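Long-range contacts in sarcolemmal membrane-associated protein (PDB 6AR0), which associates with the STRIPAK core to form the (SIKE1:SLMAP)STRIPAK complex, which dephosphorylates STK3 and so inhibits Hippo signalling: residues L5-R11 / V122-F128; F46-L51 / H118-V122. One frame throughout, in Å; residues are numbered along the deposited sequence.

Contact 1: residues L5-R11 / V122-F128; sequences LAIFTCR and VSTIKLF
Thr124 OG1 is gripped by two waters. One lies 2.8 Å from it and also bonds Thr9 OG1. The other lies 2.6 Å from Thr124 OG1 and takes a weak bond from Arg11 NH1. The Arg11 chain is bent at both chi2 and chi3 (-86° and -71°), which curls it back over Thr124 and sets CD 3.2 Å from Thr124 OG1. The backbones run antiparallel and pair from Leu5 with Phe128 to Cys10 with Ser123. The shortest of their bonds is Ile7 N to Lys126 O at 2.8 Å. This pairing joins the first and last strands of the FHA beta sandwich, so the two ends of the domain lie side by side in one sheet. On the face with Ala6 and Phe8, Ile125 CD1 sits over the Phe8 ring, 4.0 Å from its centroid and offset toward the rim. The same methyl touches Ala6 CB, which also meets Leu127 CD2 at 3.7 Å. Ile97 of strand 95-97 covers Ile125 and Leu127. On the other face the Phe128 ring reaches back along the sheet: its CE2 meets Ile7 CD1 at 3.8 Å, while CD2 rests near Leu5 CD2.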
# COMPACT_ATOMS: atom_id res chain seq x y z
N LEU A 5 1.14 -5.33 12.84
CA LEU A 5 0.29 -4.21 12.49
C LEU A 5 1.03 -3.27 11.53
O LEU A 5 2.19 -2.92 11.76
CB LEU A 5 -0.09 -3.42 13.75
CG LEU A 5 -0.79 -2.07 13.60
CD1 LEU A 5 -2.15 -2.23 12.93
CD2 LEU A 5 -0.93 -1.39 14.95
N ALA A 6 0.32 -2.84 10.50
CA ALA A 6 0.74 -1.75 9.62
C ALA A 6 -0.27 -0.62 9.74
O ALA A 6 -1.47 -0.83 9.51
CB ALA A 6 0.80 -2.20 8.17
N ILE A 7 0.21 0.57 10.08
CA ILE A 7 -0.63 1.76 10.11
C ILE A 7 -0.32 2.59 8.87
O ILE A 7 0.83 2.95 8.64
CB ILE A 7 -0.39 2.59 11.38
CG1 ILE A 7 -0.76 1.78 12.64
CG2 ILE A 7 -1.19 3.90 11.31
CD1 ILE A 7 -0.55 2.52 13.95
N PHE A 8 -1.35 2.86 8.08
CA PHE A 8 -1.25 3.68 6.88
C PHE A 8 -1.84 5.05 7.17
O PHE A 8 -3.02 5.14 7.52
CB PHE A 8 -2.07 3.09 5.72
CG PHE A 8 -1.55 1.79 5.15
CD1 PHE A 8 -0.97 1.78 3.90
CD2 PHE A 8 -1.72 0.58 5.81
CE1 PHE A 8 -0.53 0.59 3.34
CE2 PHE A 8 -1.28 -0.62 5.25
CZ PHE A 8 -0.69 -0.60 4.01
N THR A 9 -1.05 6.12 7.02
CA THR A 9 -1.55 7.48 7.18
C THR A 9 -1.40 8.25 5.88
O THR A 9 -0.41 8.10 5.15
CB THR A 9 -0.82 8.21 8.31
OG1 THR A 9 0.58 8.15 8.13
CG2 THR A 9 -1.16 7.57 9.63
N CYS A 10 -2.37 9.09 5.60
CA CYS A 10 -2.48 9.78 4.32
C CYS A 10 -1.53 10.97 4.25
O CYS A 10 -1.61 11.89 5.08
CB CYS A 10 -3.92 10.24 4.19
SG CYS A 10 -4.40 11.08 2.69
N ARG A 11 -0.65 10.99 3.24
CA ARG A 11 0.29 12.08 3.04
C ARG A 11 -0.37 13.26 2.33
O ARG A 11 -1.43 13.12 1.72
CB ARG A 11 1.46 11.60 2.19
CG ARG A 11 2.34 10.58 2.89
CD ARG A 11 3.40 11.24 3.72
NE ARG A 11 4.42 11.87 2.89
CZ ARG A 11 5.53 12.43 3.37
NH1 ARG A 11 5.78 12.46 4.68
NH2 ARG A 11 6.41 12.96 2.54
N VAL A 122 -0.87 7.92 -1.51
CA VAL A 122 0.47 8.16 -1.00
C VAL A 122 0.37 8.10 0.52
O VAL A 122 -0.36 8.90 1.12
CB VAL A 122 1.07 9.50 -1.46
CG1 VAL A 122 2.53 9.59 -1.07
CG2 VAL A 122 0.91 9.69 -2.97
N SER A 123 1.08 7.17 1.13
CA SER A 123 0.89 6.88 2.55
C SER A 123 2.23 6.78 3.27
O SER A 123 3.23 6.34 2.69
CB SER A 123 0.16 5.53 2.68
OG SER A 123 -0.23 5.13 3.98
N THR A 124 2.26 7.21 4.51
CA THR A 124 3.33 6.76 5.40
C THR A 124 2.88 5.44 5.98
O THR A 124 1.70 5.26 6.29
CB THR A 124 3.50 7.75 6.55
OG1 THR A 124 3.78 9.04 6.03
CG2 THR A 124 4.63 7.31 7.49
N ILE A 125 3.81 4.50 6.12
CA ILE A 125 3.50 3.22 6.77
C ILE A 125 4.38 3.09 8.01
O ILE A 125 5.59 3.29 7.94
CB ILE A 125 3.63 2.02 5.80
CG1 ILE A 125 2.90 0.77 6.32
CG2 ILE A 125 5.09 1.74 5.44
CD1 ILE A 125 2.72 -0.36 5.29
N LYS A 126 3.75 2.77 9.13
CA LYS A 126 4.44 2.46 10.38
C LYS A 126 4.14 1.01 10.72
O LYS A 126 3.01 0.55 10.53
CB LYS A 126 3.98 3.39 11.50
CG LYS A 126 4.34 4.85 11.24
CD LYS A 126 5.85 5.09 11.33
CE LYS A 126 6.21 6.54 11.06
NZ LYS A 126 6.04 7.38 12.28
N LEU A 127 5.16 0.28 11.14
CA LEU A 127 5.09 -1.17 11.21
C LEU A 127 5.47 -1.64 12.60
O LEU A 127 6.45 -1.16 13.18
CB LEU A 127 6.08 -1.79 10.21
CG LEU A 127 5.83 -1.40 8.75
CD1 LEU A 127 6.99 -1.87 7.89
CD2 LEU A 127 4.51 -1.98 8.26
N PHE A 128 4.69 -2.58 13.13
CA PHE A 128 4.85 -3.07 14.49
C PHE A 128 4.81 -4.59 14.51
O PHE A 128 3.93 -5.20 13.89
CB PHE A 128 3.78 -2.49 15.41
CG PHE A 128 3.75 -1.00 15.37
CD1 PHE A 128 4.58 -0.24 16.18
CD2 PHE A 128 2.96 -0.35 14.45
CE1 PHE A 128 4.59 1.14 16.07
CE2 PHE A 128 2.96 1.02 14.35
CZ PHE A 128 3.77 1.77 15.17
O HOH W 1 1.38 10.46 6.35
O HOH W 2 5.79 10.46 6.79

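Contact 2: residues F46-L51 / H118-V122; sequences FDCKVL and HGCIV
One face of the Phe46 ring has Ile121 CG2 over its centre, 4.1 Å from the centroid. The His118 ring has Lys49 CD over one face, 3.7 Å from the centroid, and both are CH-pi contacts. In this FHA beta sandwich the loop after strand 44-46, with a type I beta turn from Cys48 to Leu51, packs against the start of the long C-terminal strand. Phe17 meets the Phe46 ring edge-to-face. Ile121 packs against Phe46, Cys48 and Leu51: its CD1 lies 3.8 Å from Phe46 CD1, and its CG1 meets Leu51 CD1. Lys49 is fully extended, with CG opposite the backbone N (chi1 -171°), which carries its chain across the imidazole. Its NZ forms a salt bridge with Glu111. With an alanine at His118, Lys49 CD is likely to lose the flat surface against which it lies, leaving mid-chain less restrained although Glu111 still holds NZ. Val50 CG2 presses on the backbone beside Gly119 and touches Cys120 CB at 3.8 Å. A water ties the two backbones together, accepting from Lys49 N and donating to Gly119 O at 2.8 Å. Cys48 SG lies 3.2 Å from that same carbonyl oxygen.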
# COMPACT_ATOMS: atom_id res chain seq x y z
N PHE A 46 -8.91 0.95 -1.25
CA PHE A 46 -9.02 2.40 -1.40
C PHE A 46 -9.98 2.77 -2.52
O PHE A 46 -9.92 2.20 -3.62
CB PHE A 46 -7.65 3.04 -1.68
CG PHE A 46 -6.64 2.80 -0.59
CD1 PHE A 46 -6.59 3.61 0.54
CD2 PHE A 46 -5.74 1.75 -0.69
CE1 PHE A 46 -5.67 3.37 1.54
CE2 PHE A 46 -4.83 1.51 0.33
CZ PHE A 46 -4.80 2.33 1.43
N ASP A 47 -10.84 3.73 -2.24
CA ASP A 47 -11.66 4.35 -3.28
C ASP A 47 -10.75 5.34 -3.99
O ASP A 47 -10.55 6.47 -3.52
CB ASP A 47 -12.86 5.02 -2.63
CG ASP A 47 -13.76 5.69 -3.61
OD1 ASP A 47 -13.51 5.57 -4.83
OD2 ASP A 47 -14.74 6.31 -3.15
N CYS A 48 -10.14 4.89 -5.09
CA CYS A 48 -9.15 5.67 -5.83
C CYS A 48 -9.07 5.08 -7.23
O CYS A 48 -8.79 3.89 -7.38
CB CYS A 48 -7.78 5.58 -5.14
SG CYS A 48 -6.45 6.46 -5.98
N LYS A 49 -9.30 5.93 -8.23
CA LYS A 49 -9.50 5.46 -9.59
C LYS A 49 -8.27 4.75 -10.15
O LYS A 49 -8.40 3.84 -10.97
CB LYS A 49 -9.85 6.65 -10.48
CG LYS A 49 -10.29 6.27 -11.87
CD LYS A 49 -10.66 7.47 -12.71
CE LYS A 49 -11.09 7.04 -14.10
NZ LYS A 49 -11.23 8.20 -14.99
N VAL A 50 -7.08 5.21 -9.77
CA VAL A 50 -5.86 4.78 -10.44
C VAL A 50 -5.33 3.45 -9.91
O VAL A 50 -4.35 2.94 -10.47
CB VAL A 50 -4.79 5.89 -10.43
CG1 VAL A 50 -5.33 7.19 -11.03
CG2 VAL A 50 -4.28 6.14 -9.03
N LEU A 51 -5.95 2.87 -8.89
CA LEU A 51 -5.53 1.56 -8.39
C LEU A 51 -6.17 0.44 -9.20
O LEU A 51 -7.30 0.56 -9.67
CB LEU A 51 -5.91 1.35 -6.93
CG LEU A 51 -4.84 1.83 -5.92
CD1 LEU A 51 -4.65 3.35 -5.93
CD2 LEU A 51 -5.17 1.36 -4.52
N HIS A 118 -6.72 12.86 -11.59
CA HIS A 118 -7.05 11.91 -10.54
C HIS A 118 -5.83 11.60 -9.71
O HIS A 118 -4.78 11.21 -10.25
CB HIS A 118 -7.55 10.62 -11.17
CG HIS A 118 -8.78 10.82 -11.96
ND1 HIS A 118 -10.01 11.01 -11.36
CD2 HIS A 118 -8.99 10.94 -13.29
CE1 HIS A 118 -10.92 11.22 -12.29
NE2 HIS A 118 -10.33 11.17 -13.47
N GLY A 119 -5.98 11.69 -8.41
CA GLY A 119 -4.87 11.45 -7.52
C GLY A 119 -4.63 9.96 -7.25
O GLY A 119 -5.43 9.09 -7.59
N CYS A 120 -3.50 9.68 -6.62
CA CYS A 120 -3.09 8.32 -6.26
C CYS A 120 -2.96 8.22 -4.75
O CYS A 120 -3.07 9.22 -4.02
CB CYS A 120 -1.75 7.97 -6.94
SG CYS A 120 -0.36 9.00 -6.46
N ILE A 121 -2.74 7.01 -4.24
CA ILE A 121 -2.62 6.83 -2.80
C ILE A 121 -1.16 6.98 -2.42
O ILE A 121 -0.30 6.27 -2.95
CB ILE A 121 -3.17 5.46 -2.38
CG1 ILE A 121 -4.67 5.36 -2.67
CG2 ILE A 121 -2.86 5.17 -0.91
CD1 ILE A 121 -5.55 6.31 -1.89
N VAL A 122 -0.87 7.92 -1.51
CA VAL A 122 0.47 8.16 -1.00
C VAL A 122 0.37 8.10 0.52
O VAL A 122 -0.36 8.90 1.12
CB VAL A 122 1.07 9.50 -1.46
CG1 VAL A 122 2.53 9.59 -1.07
CG2 VAL A 122 0.91 9.69 -2.97
O HOH W 3 -8.21 8.73 -7.98

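How the contacts relate
Both contacts use strand 117-128, and their centres are 16 Å apart. They meet at Val122, whose backbone oxygen serves contact 1; in contact 2 it only ends the segment. Contact 1 is backbone pairing within one sheet. Contact 2 is mainly side-chain packing, in which the loop that follows strand 44-46 of the other sheet reaches the same long strand. Along the chain, contact 2 is nested inside the loop closed by contact 1. Phe17 touches residues of both: Cys10 and Ser123 of contact 1, Phe46 and Ile121 of contact 2. Contact 2 also bonds Arg32 and Asn76 through Leu51 O and Val50 O. FHA domains generally bind phosphothreonine peptides with loops, and these two residues probably belong to that site.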